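Local coordinates for protein endolysin B (Mycobacterium phage D29, PDB 3HC7) that hydrolyses the ester link between mycolic acids and arabinogalactan in the mycobacterial cell wall, completing host lysis once the holin has permeabilised the membrane, at residues A[46-49]-A[50-53]; A[89-93]-A[94-98]; A[149-153]-A[154-158]; A[210-213]-A[214-218]. One frame throughout, in Å; residues are numbered along the deposited sequence.

Contact 1: residues A[46-49]-A[50-53]; sequences AFPM and WPSV
Met49 and Val53 meet at the start of helix 50-70, the helix that follows strand 35-38 in the alpha/beta-hydrolase fold, and their contact is a compact example of how a loop turns into a helix. The polar part is backbone. Met49 O accepts from Val53 N at 2.9 Å, an i to i+4 bond of the opening turn, nearly straight at 161° and with the donor nearly in line with the carbonyl bond. Ser52 N lies 2.7 Å from Met49 O, but at 117° that bond is weak. Pro51 sits in this first turn, where a helix does not call on the N-H that proline lacks.

The apolar part has two pieces. Pro48, which follows a cis peptide bond, lays its ring across that of Pro51 at about a right angle, CB of Pro48 standing 3.7 Å from CD of Pro51. On another side of the turn, Met49 has CG anti to its backbone N (chi1 -175°), and this methylene comes within 4.1 Å of CG2 of Val53. The Met49 side chain is buried against Thr12 and Gln83, about 7 Å from that of the active-site residue Ser82.

Ser52 OG, in a buried setting, is hydrogen-bonded to Gln83 OE1 and Ala45 N, tying the helix start to helix 83-96 and to the preceding loop. Trp50 carries Val53 over one face of its indole, with CG1 of Val53 4.1 Å above the plane and offset toward the rim.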
ATOM      1  N   ALA A  46      -3.203  -0.728 -12.450  1.00 22.94           N
ATOM      2  CA  ALA A  46      -1.764  -0.472 -12.586  1.00 30.70           C
ATOM      3  C   ALA A  46      -1.471   0.946 -13.089  1.00 35.93           C
ATOM      4  O   ALA A  46      -0.468   1.559 -12.704  1.00 36.64           O
ATOM      5  CB  ALA A  46      -1.128  -1.507 -13.504  1.00 30.92           C
ATOM      6  N   PHE A  47      -2.340   1.466 -13.954  1.00 33.74           N
ATOM      7  CA  PHE A  47      -2.177   2.824 -14.472  1.00 32.04           C
ATOM      8  C   PHE A  47      -3.416   3.338 -15.177  1.00 36.71           C
ATOM      9  O   PHE A  47      -3.940   2.665 -16.061  1.00 36.45           O
ATOM     10  CB  PHE A  47      -0.998   2.931 -15.438  1.00 27.79           C
ATOM     11  CG  PHE A  47      -0.703   4.349 -15.843  1.00 34.90           C
ATOM     12  CD1 PHE A  47       0.061   5.171 -15.024  1.00 29.91           C
ATOM     13  CD2 PHE A  47      -1.237   4.879 -17.007  1.00 35.03           C
ATOM     14  CE1 PHE A  47       0.314   6.493 -15.376  1.00 29.22           C
ATOM     15  CE2 PHE A  47      -0.988   6.198 -17.366  1.00 39.39           C
ATOM     16  CZ  PHE A  47      -0.214   7.007 -16.546  1.00 31.17           C
ATOM     17  N   PRO A  48      -3.871   4.552 -14.812  1.00 34.58           N
ATOM     18  CA  PRO A  48      -3.256   5.394 -13.773  1.00 28.36           C
ATOM     19  C   PRO A  48      -3.569   4.848 -12.387  1.00 33.76           C
ATOM     20  O   PRO A  48      -4.717   4.501 -12.100  1.00 33.19           O
ATOM     21  CB  PRO A  48      -3.953   6.745 -13.953  1.00 31.20           C
ATOM     22  CG  PRO A  48      -5.286   6.407 -14.517  1.00 33.26           C
ATOM     23  CD  PRO A  48      -5.111   5.146 -15.346  1.00 31.33           C
ATOM     24  N   MET A  49      -2.554   4.768 -11.540  1.00 26.78           N
ATOM     25  CA  MET A  49      -2.715   4.191 -10.218  1.00 29.39           C
ATOM     26  C   MET A  49      -3.332   5.163  -9.209  1.00 30.53           C
ATOM     27  O   MET A  49      -4.225   4.787  -8.454  1.00 30.76           O
ATOM     28  CB  MET A  49      -1.366   3.697  -9.694  1.00 28.29           C
ATOM     29  CG  MET A  49      -1.449   2.955  -8.366  1.00 29.40           C
ATOM     30  SD  MET A  49       0.163   2.343  -7.839  1.00 39.54           S
ATOM     31  CE  MET A  49       0.474   1.145  -9.149  1.00 48.93           C
ATOM     32  N   TRP A  50      -2.863   6.405  -9.175  1.00 26.65           N
ATOM     33  CA  TRP A  50      -3.323   7.284  -8.103  1.00 25.79           C
ATOM     34  C   TRP A  50      -4.845   7.463  -8.032  1.00 26.64           C
ATOM     35  O   TRP A  50      -5.414   7.419  -6.940  1.00 31.95           O
ATOM     36  CB  TRP A  50      -2.586   8.633  -8.048  1.00 22.32           C
ATOM     37  CG  TRP A  50      -2.700   9.192  -6.652  1.00 31.70           C
ATOM     38  CD1 TRP A  50      -3.572  10.149  -6.220  1.00 29.13           C
ATOM     39  CD2 TRP A  50      -1.967   8.762  -5.493  1.00 27.07           C
ATOM     40  NE1 TRP A  50      -3.405  10.363  -4.870  1.00 30.42           N
ATOM     41  CE2 TRP A  50      -2.427   9.526  -4.401  1.00 29.30           C
ATOM     42  CE3 TRP A  50      -0.950   7.823  -5.278  1.00 25.09           C
ATOM     43  CZ2 TRP A  50      -1.911   9.375  -3.109  1.00 26.23           C
ATOM     44  CZ3 TRP A  50      -0.438   7.673  -3.998  1.00 30.19           C
ATOM     45  CH2 TRP A  50      -0.923   8.443  -2.926  1.00 28.99           C
ATOM     46  N   PRO A  51      -5.517   7.649  -9.183  1.00 29.87           N
ATOM     47  CA  PRO A  51      -6.989   7.702  -9.098  1.00 33.43           C
ATOM     48  C   PRO A  51      -7.548   6.416  -8.525  1.00 33.67           C
ATOM     49  O   PRO A  51      -8.592   6.439  -7.875  1.00 38.84           O
ATOM     50  CB  PRO A  51      -7.428   7.849 -10.559  1.00 32.27           C
ATOM     51  CG  PRO A  51      -6.228   8.484 -11.246  1.00 33.56           C
ATOM     52  CD  PRO A  51      -5.030   7.881 -10.555  1.00 28.02           C
ATOM     53  N   SER A  52      -6.873   5.300  -8.774  1.00 29.49           N
ATOM     54  CA  SER A  52      -7.313   4.033  -8.206  1.00 24.57           C
ATOM     55  C   SER A  52      -7.163   4.088  -6.684  1.00 30.67           C
ATOM     56  O   SER A  52      -8.079   3.734  -5.949  1.00 32.84           O
ATOM     57  CB  SER A  52      -6.530   2.864  -8.800  1.00 32.78           C
ATOM     58  OG  SER A  52      -6.998   1.630  -8.281  1.00 36.02           O
ATOM     59  N   VAL A  53      -6.003   4.549  -6.226  1.00 29.23           N
ATOM     60  CA  VAL A  53      -5.743   4.742  -4.802  1.00 35.89           C
ATOM     61  C   VAL A  53      -6.804   5.609  -4.112  1.00 29.43           C
ATOM     62  O   VAL A  53      -7.251   5.287  -3.014  1.00 30.94           O
ATOM     63  CB  VAL A  53      -4.338   5.353  -4.568  1.00 31.97           C
ATOM     64  CG1 VAL A  53      -4.144   5.732  -3.096  1.00 26.75           C
ATOM     65  CG2 VAL A  53      -3.258   4.381  -5.014  1.00 26.31           C
TER

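Contact 2: residues A[89-93]-A[94-98]; sequences GQVLK and HHILP
The C-terminal end of helix 83-96, the helix of the beta-alpha-beta unit between strands 76-81 and 110-116, shows how an alpha-helix can widen into a pi-type turn before it gives way to loop. The change is made at two carbonyls. Val91 O accepts from both His95 N, at 2.9 Å, and Ile96 N, at 3.0 Å; the first donor stands above the carbonyl plane, whereas the second lies almost in line with the bond. One residue on, Leu92 O takes Leu97 N at 3.0 Å with an N-H...O angle of 166°, an i to i+5 bond, and Ile96 N adds only a weak one. Pro98 brings no N-H, and its ring carbon CD rests against Lys93 O.

Apolar branches follow the same spacing. CG1 of Val91 touches CD1 of Ile96 at 4.0 Å, and CD1 of Leu92 reaches CG of Leu97 at 3.9 Å.

On the outer side, Lys93 and His94 run side by side in the same direction. Lys93 is extended, with CG anti to the backbone N (chi1 -175°), which lays its methylenes over one face of the imidazole, while NZ continues to a salt bridge with Asp146. Gln90, whose NE2 also binds Asp146, comes to the edge of the same ring: His94 ND1 makes a weak, 3.4 Å hydrogen bond to Gln90 OE1, the amide and ring planes standing 49° apart.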
ATOM      1  N   GLY A  89      -2.159   3.010   4.105  1.00 31.12           N
ATOM      2  CA  GLY A  89      -1.203   3.987   4.601  1.00 24.97           C
ATOM      3  C   GLY A  89      -1.743   5.412   4.556  1.00 25.34           C
ATOM      4  O   GLY A  89      -1.521   6.193   5.479  1.00 29.26           O
ATOM      5  N   GLN A  90      -2.467   5.750   3.493  1.00 24.21           N
ATOM      6  CA  GLN A  90      -3.046   7.080   3.376  1.00 29.19           C
ATOM      7  C   GLN A  90      -4.108   7.298   4.428  1.00 30.85           C
ATOM      8  O   GLN A  90      -4.174   8.365   5.041  1.00 30.44           O
ATOM      9  CB  GLN A  90      -3.641   7.291   1.990  1.00 32.01           C
ATOM     10  CG  GLN A  90      -2.595   7.542   0.934  1.00 29.28           C
ATOM     11  CD  GLN A  90      -1.990   8.920   1.046  1.00 28.83           C
ATOM     12  OE1 GLN A  90      -2.705   9.916   1.089  1.00 26.26           O
ATOM     13  NE2 GLN A  90      -0.663   8.988   1.075  1.00 25.96           N
ATOM     14  N   VAL A  91      -4.944   6.281   4.630  1.00 28.31           N
ATOM     15  CA  VAL A  91      -6.013   6.364   5.609  1.00 36.80           C
ATOM     16  C   VAL A  91      -5.421   6.537   6.998  1.00 30.78           C
ATOM     17  O   VAL A  91      -5.848   7.403   7.745  1.00 30.53           O
ATOM     18  CB  VAL A  91      -6.960   5.140   5.543  1.00 33.76           C
ATOM     19  CG1 VAL A  91      -7.822   5.058   6.789  1.00 29.92           C
ATOM     20  CG2 VAL A  91      -7.835   5.228   4.311  1.00 27.38           C
ATOM     21  N   LEU A  92      -4.414   5.731   7.326  1.00 28.86           N
ATOM     22  CA  LEU A  92      -3.753   5.823   8.621  1.00 27.74           C
ATOM     23  C   LEU A  92      -3.126   7.195   8.827  1.00 32.48           C
ATOM     24  O   LEU A  92      -3.466   7.907   9.772  1.00 35.01           O
ATOM     25  CB  LEU A  92      -2.678   4.743   8.754  1.00 34.62           C
ATOM     26  CG  LEU A  92      -1.842   4.687  10.042  1.00 36.52           C
ATOM     27  CD1 LEU A  92      -2.704   4.703  11.306  1.00 33.67           C
ATOM     28  CD2 LEU A  92      -0.973   3.446  10.037  1.00 34.70           C
ATOM     29  N   LYS A  93      -2.195   7.559   7.951  1.00 29.58           N
ATOM     30  CA  LYS A  93      -1.429   8.793   8.127  1.00 29.57           C
ATOM     31  C   LYS A  93      -2.284  10.058   8.127  1.00 29.68           C
ATOM     32  O   LYS A  93      -2.080  10.957   8.946  1.00 29.14           O
ATOM     33  CB  LYS A  93      -0.342   8.925   7.061  1.00 26.73           C
ATOM     34  CG  LYS A  93       0.564  10.132   7.278  1.00 31.62           C
ATOM     35  CD  LYS A  93       1.682  10.219   6.248  1.00 33.94           C
ATOM     36  CE  LYS A  93       2.432  11.544   6.371  1.00 35.85           C
ATOM     37  NZ  LYS A  93       3.655  11.579   5.523  1.00 34.75           N
ATOM     38  N   HIS A  94      -3.243  10.131   7.213  1.00 27.28           N
ATOM     39  CA  HIS A  94      -3.944  11.388   6.996  1.00 30.07           C
ATOM     40  C   HIS A  94      -5.392  11.410   7.432  1.00 34.56           C
ATOM     41  O   HIS A  94      -6.036  12.445   7.307  1.00 30.33           O
ATOM     42  CB  HIS A  94      -3.863  11.809   5.525  1.00 27.24           C
ATOM     43  CG  HIS A  94      -2.475  12.108   5.067  1.00 26.16           C
ATOM     44  ND1 HIS A  94      -1.886  11.454   4.003  1.00 32.23           N
ATOM     45  CD2 HIS A  94      -1.549  12.981   5.534  1.00 18.66           C
ATOM     46  CE1 HIS A  94      -0.659  11.917   3.834  1.00 26.35           C
ATOM     47  NE2 HIS A  94      -0.430  12.843   4.750  1.00 33.99           N
ATOM     48  N   HIS A  95      -5.916  10.285   7.927  1.00 31.87           N
ATOM     49  CA  HIS A  95      -7.316  10.251   8.345  1.00 30.95           C
ATOM     50  C   HIS A  95      -7.532   9.698   9.750  1.00 33.24           C
ATOM     51  O   HIS A  95      -8.482  10.083  10.427  1.00 33.69           O
ATOM     52  CB  HIS A  95      -8.190   9.544   7.303  1.00 29.49           C
ATOM     53  CG  HIS A  95      -8.209  10.241   5.977  1.00 31.66           C
ATOM     54  ND1 HIS A  95      -7.370   9.891   4.942  1.00 31.17           N
ATOM     55  CD2 HIS A  95      -8.944  11.285   5.524  1.00 25.44           C
ATOM     56  CE1 HIS A  95      -7.594  10.678   3.904  1.00 28.73           C
ATOM     57  NE2 HIS A  95      -8.544  11.533   4.230  1.00 31.03           N
ATOM     58  N   ILE A  96      -6.628   8.841  10.205  1.00 30.61           N
ATOM     59  CA  ILE A  96      -6.704   8.328  11.570  1.00 29.58           C
ATOM     60  C   ILE A  96      -5.797   9.086  12.537  1.00 36.88           C
ATOM     61  O   ILE A  96      -6.243   9.517  13.601  1.00 37.58           O
ATOM     62  CB  ILE A  96      -6.378   6.821  11.633  1.00 25.12           C
ATOM     63  CG1 ILE A  96      -7.325   6.040  10.715  1.00 36.34           C
ATOM     64  CG2 ILE A  96      -6.477   6.308  13.063  1.00 26.05           C
ATOM     65  CD1 ILE A  96      -7.037   4.536  10.640  1.00 36.63           C
ATOM     66  N   LEU A  97      -4.529   9.253  12.173  1.00 29.76           N
ATOM     67  CA  LEU A  97      -3.575   9.915  13.066  1.00 32.22           C
ATOM     68  C   LEU A  97      -3.817  11.408  13.353  1.00 26.84           C
ATOM     69  O   LEU A  97      -3.640  11.851  14.484  1.00 30.87           O
ATOM     70  CB  LEU A  97      -2.137   9.706  12.587  1.00 32.87           C
ATOM     71  CG  LEU A  97      -1.676   8.251  12.523  1.00 36.22           C
ATOM     72  CD1 LEU A  97      -0.220   8.182  12.137  1.00 30.25           C
ATOM     73  CD2 LEU A  97      -1.900   7.567  13.866  1.00 40.48           C
ATOM     74  N   PRO A  98      -4.181  12.202  12.335  1.00 22.36           N
ATOM     75  CA  PRO A  98      -4.226  13.641  12.641  1.00 24.63           C
ATOM     76  C   PRO A  98      -5.295  14.020  13.660  1.00 26.58           C
ATOM     77  O   PRO A  98      -6.360  13.418  13.674  1.00 28.09           O
ATOM     78  CB  PRO A  98      -4.543  14.279  11.289  1.00 22.56           C
ATOM     79  CG  PRO A  98      -3.971  13.266  10.262  1.00 26.28           C
ATOM     80  CD  PRO A  98      -4.292  11.927  10.889  1.00 27.19           C
TER

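Contact 3: residues A[149-153]-A[154-158]; sequences ENLEQ and YGFEV
Tyr154 meets the short 3-10 turn 151-153 just before the edge strand 157-161 of the parallel sheet. Its backbone N donates to Leu151 O at 3.1 Å and an N-H...O angle of 165°; the donor stands well above the carbonyl plane, as the i to i+3 reach of a 3-10 turn brings it there. With CG beside its own backbone N (chi1 -57°), the phenol ring swings back alongside the turn. Leu151 O lies at the ring edge, near its plane, and Asn150 O approaches CE2 of Tyr154 obliquely at 3.2 Å.

Beyond Gly155, Phe156 is buried and offers the edge of its ring to CD2 of Leu151, 4.4 Å from CE1 of Phe156. Glu157 opens the strand and forms a salt bridge with Lys112. Val158 then points inward, its CG1 4.2 Å from CD1 of Leu151, the two side chains crossing at about a right angle.

Leu151 thus serves both sides of the bend: its carbonyl receives the backbone N-H of Tyr154, and its two methyls pack on separate residues beyond it. With Gln153 N also bonded to Asn150 O, the chemistry implies a turn held by successive i to i+3 backbone bonds and joined to the strand by light apolar contact.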
ATOM      1  N   GLU A 149       5.570   7.773   9.154  1.00 50.23           N
ATOM      2  CA  GLU A 149       6.625   8.194  10.066  1.00 52.54           C
ATOM      3  C   GLU A 149       6.235   7.954  11.527  1.00 51.59           C
ATOM      4  O   GLU A 149       5.054   7.948  11.866  1.00 50.04           O
ATOM      5  CB  GLU A 149       6.987   9.662   9.830  1.00 53.83           C
ATOM      6  CG  GLU A 149       5.799  10.569   9.566  1.00 68.22           C
ATOM      7  CD  GLU A 149       6.198  12.028   9.399  1.00 81.93           C
ATOM      8  OE1 GLU A 149       5.306  12.869   9.138  1.00 83.78           O
ATOM      9  OE2 GLU A 149       7.403  12.331   9.524  1.00 84.46           O
ATOM     10  N   ASN A 150       7.236   7.734  12.373  1.00 58.02           N
ATOM     11  CA  ASN A 150       7.028   7.659  13.820  1.00 59.25           C
ATOM     12  C   ASN A 150       5.975   6.648  14.235  1.00 54.44           C
ATOM     13  O   ASN A 150       5.253   6.868  15.200  1.00 62.08           O
ATOM     14  CB  ASN A 150       6.633   9.032  14.356  1.00 55.66           C
ATOM     15  CG  ASN A 150       7.612  10.108  13.962  1.00 60.67           C
ATOM     16  OD1 ASN A 150       7.236  11.264  13.746  1.00 67.69           O
ATOM     17  ND2 ASN A 150       8.882   9.735  13.861  1.00 57.89           N
ATOM     18  N   LEU A 151       5.885   5.542  13.505  1.00 48.78           N
ATOM     19  CA  LEU A 151       4.859   4.550  13.778  1.00 52.70           C
ATOM     20  C   LEU A 151       5.040   3.986  15.179  1.00 56.35           C
ATOM     21  O   LEU A 151       4.071   3.751  15.892  1.00 55.88           O
ATOM     22  CB  LEU A 151       4.894   3.425  12.739  1.00 47.11           C
ATOM     23  CG  LEU A 151       4.409   3.787  11.329  1.00 44.19           C
ATOM     24  CD1 LEU A 151       4.573   2.613  10.377  1.00 45.64           C
ATOM     25  CD2 LEU A 151       2.960   4.256  11.360  1.00 45.07           C
ATOM     26  N   GLU A 152       6.294   3.794  15.569  1.00 67.30           N
ATOM     27  CA  GLU A 152       6.623   3.197  16.859  1.00 77.70           C
ATOM     28  C   GLU A 152       6.135   4.049  18.029  1.00 72.63           C
ATOM     29  O   GLU A 152       6.202   3.624  19.181  1.00 74.25           O
ATOM     30  CB  GLU A 152       8.134   2.963  16.973  1.00 87.85           C
ATOM     31  CG  GLU A 152       8.974   4.241  17.052  1.00 94.55           C
ATOM     32  CD  GLU A 152       9.149   4.933  15.706  1.00 93.59           C
ATOM     33  OE1 GLU A 152       9.015   4.260  14.663  1.00 86.39           O
ATOM     34  OE2 GLU A 152       9.431   6.151  15.696  1.00 93.90           O
ATOM     35  N   GLN A 153       5.638   5.244  17.731  1.00 66.19           N
ATOM     36  CA  GLN A 153       5.216   6.169  18.776  1.00 67.30           C
ATOM     37  C   GLN A 153       3.752   6.006  19.184  1.00 67.59           C
ATOM     38  O   GLN A 153       3.292   6.650  20.126  1.00 65.00           O
ATOM     39  CB  GLN A 153       5.520   7.615  18.369  1.00 69.84           C
ATOM     40  CG  GLN A 153       6.767   8.225  19.028  1.00 84.32           C
ATOM     41  CD  GLN A 153       7.991   7.306  19.032  1.00100.04           C
ATOM     42  OE1 GLN A 153       7.883   6.096  19.233  1.00106.94           O
ATOM     43  NE2 GLN A 153       9.166   7.892  18.830  1.00103.91           N
ATOM     44  N   TYR A 154       3.033   5.125  18.496  1.00 65.07           N
ATOM     45  CA  TYR A 154       1.611   4.922  18.770  1.00 58.87           C
ATOM     46  C   TYR A 154       1.286   3.594  19.461  1.00 60.13           C
ATOM     47  O   TYR A 154       2.124   2.692  19.535  1.00 63.39           O
ATOM     48  CB  TYR A 154       0.804   5.062  17.486  1.00 50.37           C
ATOM     49  CG  TYR A 154       1.004   6.396  16.809  1.00 54.02           C
ATOM     50  CD1 TYR A 154       0.159   7.458  17.081  1.00 55.18           C
ATOM     51  CD2 TYR A 154       2.038   6.596  15.903  1.00 57.06           C
ATOM     52  CE1 TYR A 154       0.331   8.680  16.468  1.00 58.38           C
ATOM     53  CE2 TYR A 154       2.221   7.824  15.281  1.00 54.70           C
ATOM     54  CZ  TYR A 154       1.360   8.860  15.570  1.00 56.38           C
ATOM     55  OH  TYR A 154       1.514  10.089  14.973  1.00 56.59           O
ATOM     56  N   GLY A 155       0.057   3.488  19.960  1.00 56.91           N
ATOM     57  CA  GLY A 155      -0.380   2.318  20.705  1.00 55.11           C
ATOM     58  C   GLY A 155      -0.653   1.089  19.858  1.00 61.30           C
ATOM     59  O   GLY A 155      -0.507  -0.034  20.339  1.00 65.35           O
ATOM     60  N   PHE A 156      -1.027   1.282  18.598  1.00 50.68           N
ATOM     61  CA  PHE A 156      -1.319   0.163  17.732  1.00 51.64           C
ATOM     62  C   PHE A 156      -0.031  -0.516  17.338  1.00 56.73           C
ATOM     63  O   PHE A 156       1.028   0.037  17.488  1.00 58.89           O
ATOM     64  CB  PHE A 156      -2.138   0.572  16.502  1.00 52.36           C
ATOM     65  CG  PHE A 156      -1.525   1.674  15.717  1.00 49.09           C
ATOM     66  CD1 PHE A 156      -0.487   1.439  14.878  1.00 52.85           C
ATOM     67  CD2 PHE A 156      -1.956   2.960  15.861  1.00 50.51           C
ATOM     68  CE1 PHE A 156       0.085   2.451  14.172  1.00 50.97           C
ATOM     69  CE2 PHE A 156      -1.377   3.961  15.163  1.00 48.42           C
ATOM     70  CZ  PHE A 156      -0.363   3.704  14.321  1.00 46.23           C
ATOM     71  N   GLU A 157      -0.126  -1.752  16.880  1.00 53.31           N
ATOM     72  CA  GLU A 157       1.055  -2.392  16.359  1.00 52.69           C
ATOM     73  C   GLU A 157       0.981  -2.585  14.869  1.00 54.69           C
ATOM     74  O   GLU A 157      -0.053  -2.796  14.300  1.00 52.02           O
ATOM     75  CB  GLU A 157       1.398  -3.700  17.072  1.00 70.97           C
ATOM     76  CG  GLU A 157       0.258  -4.411  17.708  1.00 83.75           C
ATOM     77  CD  GLU A 157       0.707  -5.594  18.532  1.00 92.67           C
ATOM     78  OE1 GLU A 157       1.762  -5.495  19.178  1.00100.45           O
ATOM     79  OE2 GLU A 157       0.022  -6.616  18.492  1.00 87.85           O
ATOM     80  N   VAL A 158       2.134  -2.496  14.256  1.00 59.78           N
ATOM     81  CA  VAL A 158       2.233  -2.517  12.811  1.00 46.77           C
ATOM     82  C   VAL A 158       3.147  -3.627  12.362  1.00 60.79           C
ATOM     83  O   VAL A 158       4.203  -3.803  12.906  1.00 62.60           O
ATOM     84  CB  VAL A 158       2.783  -1.175  12.291  1.00 41.35           C
ATOM     85  CG1 VAL A 158       3.095  -1.244  10.813  1.00 37.65           C
ATOM     86  CG2 VAL A 158       1.803  -0.049  12.582  1.00 37.55           C
TER

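Contact 4: residues A[210-213]-A[214-218]; sequences RPIT and EGIAL
Pro211 O is gripped by two backbone N-H groups: Gly215 N at 3.3 Å, in the carbonyl plane, and Glu214 N, whose bond to the same oxygen is weak. The side chain of Glu214 reaches back past this point, and its OE2 receives Arg210 NH1 in a salt bridge of 2.9 Å. The carboxylate oxygen lies in the guanidinium plane, at its edge, whereas the nitrogen meets OE2 on the syn side but 32° out of the carboxylate plane, and the two planes are 66° apart. Arg210 is extended from CG to NE; Glu214, with CG anti to its backbone N (chi1 171°), is extended beyond CG. CD of Arg210 lies 3.3 Å from the same OE2, so the arginine's aliphatic part accompanies its charged end. Arg210 also makes a cation-pi contact with Tyr179, on which the Glu214 side chain packs as well, tying the pair to helix 179-189.

This charged pair spans the N-terminal end of helix 212-230, with Pro211 at the N-cap position. The regular alpha-helical bonds then follow, from Ile216 N to Ile212 O and from Ala217 N to Thr213 O. At the helix start, the carboxylate of Glu214 would probably also feel the positive end of the helix dipole.

On another side of the turn, Ile212 and Ile216 pack against Leu204 of helix 200-207, and CG2 of Ile212 meets CD1 of Ile216 at 3.6 Å.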
ATOM      1  N   ARG A 210      16.393  15.576 -18.238  1.00 39.13           N
ATOM      2  CA  ARG A 210      16.691  14.859 -19.482  1.00 43.14           C
ATOM      3  C   ARG A 210      15.597  15.114 -20.505  1.00 37.82           C
ATOM      4  O   ARG A 210      14.506  15.539 -20.138  1.00 37.69           O
ATOM      5  CB  ARG A 210      16.794  13.357 -19.224  1.00 44.12           C
ATOM      6  CG  ARG A 210      17.708  12.992 -18.086  1.00 46.81           C
ATOM      7  CD  ARG A 210      18.091  11.536 -18.157  1.00 45.62           C
ATOM      8  NE  ARG A 210      18.805  11.107 -16.959  1.00 42.17           N
ATOM      9  CZ  ARG A 210      19.212   9.861 -16.750  1.00 43.34           C
ATOM     10  NH1 ARG A 210      18.977   8.928 -17.665  1.00 43.17           N
ATOM     11  NH2 ARG A 210      19.844   9.546 -15.630  1.00 47.77           N
ATOM     12  N   PRO A 211      15.875  14.837 -21.789  1.00 27.98           N
ATOM     13  CA  PRO A 211      14.879  15.137 -22.823  1.00 35.14           C
ATOM     14  C   PRO A 211      13.530  14.513 -22.514  1.00 38.39           C
ATOM     15  O   PRO A 211      13.448  13.423 -21.940  1.00 38.58           O
ATOM     16  CB  PRO A 211      15.490  14.521 -24.083  1.00 37.88           C
ATOM     17  CG  PRO A 211      16.968  14.617 -23.851  1.00 38.96           C
ATOM     18  CD  PRO A 211      17.130  14.325 -22.371  1.00 41.47           C
ATOM     19  N   ILE A 212      12.469  15.216 -22.882  1.00 29.55           N
ATOM     20  CA  ILE A 212      11.122  14.745 -22.593  1.00 28.14           C
ATOM     21  C   ILE A 212      10.891  13.353 -23.181  1.00 29.49           C
ATOM     22  O   ILE A 212      10.310  12.482 -22.533  1.00 35.57           O
ATOM     23  CB  ILE A 212      10.054  15.736 -23.104  1.00 32.31           C
ATOM     24  CG1 ILE A 212      10.029  16.979 -22.217  1.00 43.07           C
ATOM     25  CG2 ILE A 212       8.682  15.086 -23.083  1.00 38.60           C
ATOM     26  CD1 ILE A 212       9.656  16.667 -20.776  1.00 42.31           C
ATOM     27  N   THR A 213      11.369  13.143 -24.403  1.00 31.66           N
ATOM     28  CA  THR A 213      11.196  11.859 -25.075  1.00 34.05           C
ATOM     29  C   THR A 213      11.810  10.697 -24.279  1.00 32.85           C
ATOM     30  O   THR A 213      11.275   9.589 -24.252  1.00 27.47           O
ATOM     31  CB  THR A 213      11.812  11.892 -26.488  1.00 34.62           C
ATOM     32  OG1 THR A 213      13.167  12.337 -26.407  1.00 39.40           O
ATOM     33  CG2 THR A 213      11.043  12.850 -27.393  1.00 34.52           C
ATOM     34  N   GLU A 214      12.938  10.950 -23.630  1.00 26.18           N
ATOM     35  CA  GLU A 214      13.571   9.919 -22.830  1.00 32.10           C
ATOM     36  C   GLU A 214      12.693   9.587 -21.628  1.00 31.07           C
ATOM     37  O   GLU A 214      12.569   8.420 -21.232  1.00 25.94           O
ATOM     38  CB  GLU A 214      14.968  10.360 -22.379  1.00 38.00           C
ATOM     39  CG  GLU A 214      15.588   9.426 -21.355  1.00 42.81           C
ATOM     40  CD  GLU A 214      17.067   9.717 -21.087  1.00 42.41           C
ATOM     41  OE1 GLU A 214      17.623  10.658 -21.695  1.00 42.61           O
ATOM     42  OE2 GLU A 214      17.670   8.993 -20.263  1.00 41.04           O
ATOM     43  N   GLY A 215      12.062  10.615 -21.063  1.00 24.70           N
ATOM     44  CA  GLY A 215      11.192  10.422 -19.917  1.00 23.16           C
ATOM     45  C   GLY A 215       9.899   9.712 -20.303  1.00 28.20           C
ATOM     46  O   GLY A 215       9.356   8.898 -19.546  1.00 22.33           O
ATOM     47  N   ILE A 216       9.399  10.014 -21.493  1.00 27.78           N
ATOM     48  CA  ILE A 216       8.192   9.363 -21.986  1.00 31.14           C
ATOM     49  C   ILE A 216       8.446   7.862 -22.162  1.00 27.17           C
ATOM     50  O   ILE A 216       7.657   7.018 -21.714  1.00 27.15           O
ATOM     51  CB  ILE A 216       7.750   9.988 -23.322  1.00 31.77           C
ATOM     52  CG1 ILE A 216       7.144  11.371 -23.085  1.00 31.22           C
ATOM     53  CG2 ILE A 216       6.763   9.087 -24.051  1.00 26.08           C
ATOM     54  CD1 ILE A 216       6.950  12.167 -24.363  1.00 33.74           C
ATOM     55  N   ALA A 217       9.567   7.541 -22.793  1.00 31.87           N
ATOM     56  CA  ALA A 217       9.940   6.151 -23.022  1.00 34.06           C
ATOM     57  C   ALA A 217      10.091   5.361 -21.722  1.00 34.59           C
ATOM     58  O   ALA A 217       9.576   4.248 -21.614  1.00 29.15           O
ATOM     59  CB  ALA A 217      11.203   6.078 -23.823  1.00 26.31           C
ATOM     60  N   LEU A 218      10.796   5.920 -20.743  1.00 31.98           N
ATOM     61  CA  LEU A 218      10.990   5.209 -19.477  1.00 31.89           C
ATOM     62  C   LEU A 218       9.672   5.031 -18.727  1.00 24.50           C
ATOM     63  O   LEU A 218       9.399   3.967 -18.171  1.00 26.48           O
ATOM     64  CB  LEU A 218      12.012   5.905 -18.584  1.00 26.84           C
ATOM     65  CG  LEU A 218      12.205   5.249 -17.210  1.00 34.15           C
ATOM     66  CD1 LEU A 218      12.788   3.858 -17.373  1.00 26.90           C
ATOM     67  CD2 LEU A 218      13.097   6.095 -16.313  1.00 30.39           C
TER

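In the fold
Each of the four contacts is local, closing a single turn, and they follow one another along the chain without nesting or crossing. Contact 1 leads the loop after strand 35-38 into helix 50-70; contact 2 ends helix 83-96, which lies alongside, and Trp50 CH2 meets Gln90 NE2 between them at 4.0 Å. Contact 3 then starts the edge strand 157-161 and packs on contact 2, where CD2 of Leu97 lies 3.6 Å from CE1 of Tyr154. These three contacts thus set two helix ends and a strand start in a row. Contact 4 stands apart at the start of helix 212-230, about 9 Å from contact 1 at the nearest atoms, although that helix reaches Ala46 and Phe47 farther along.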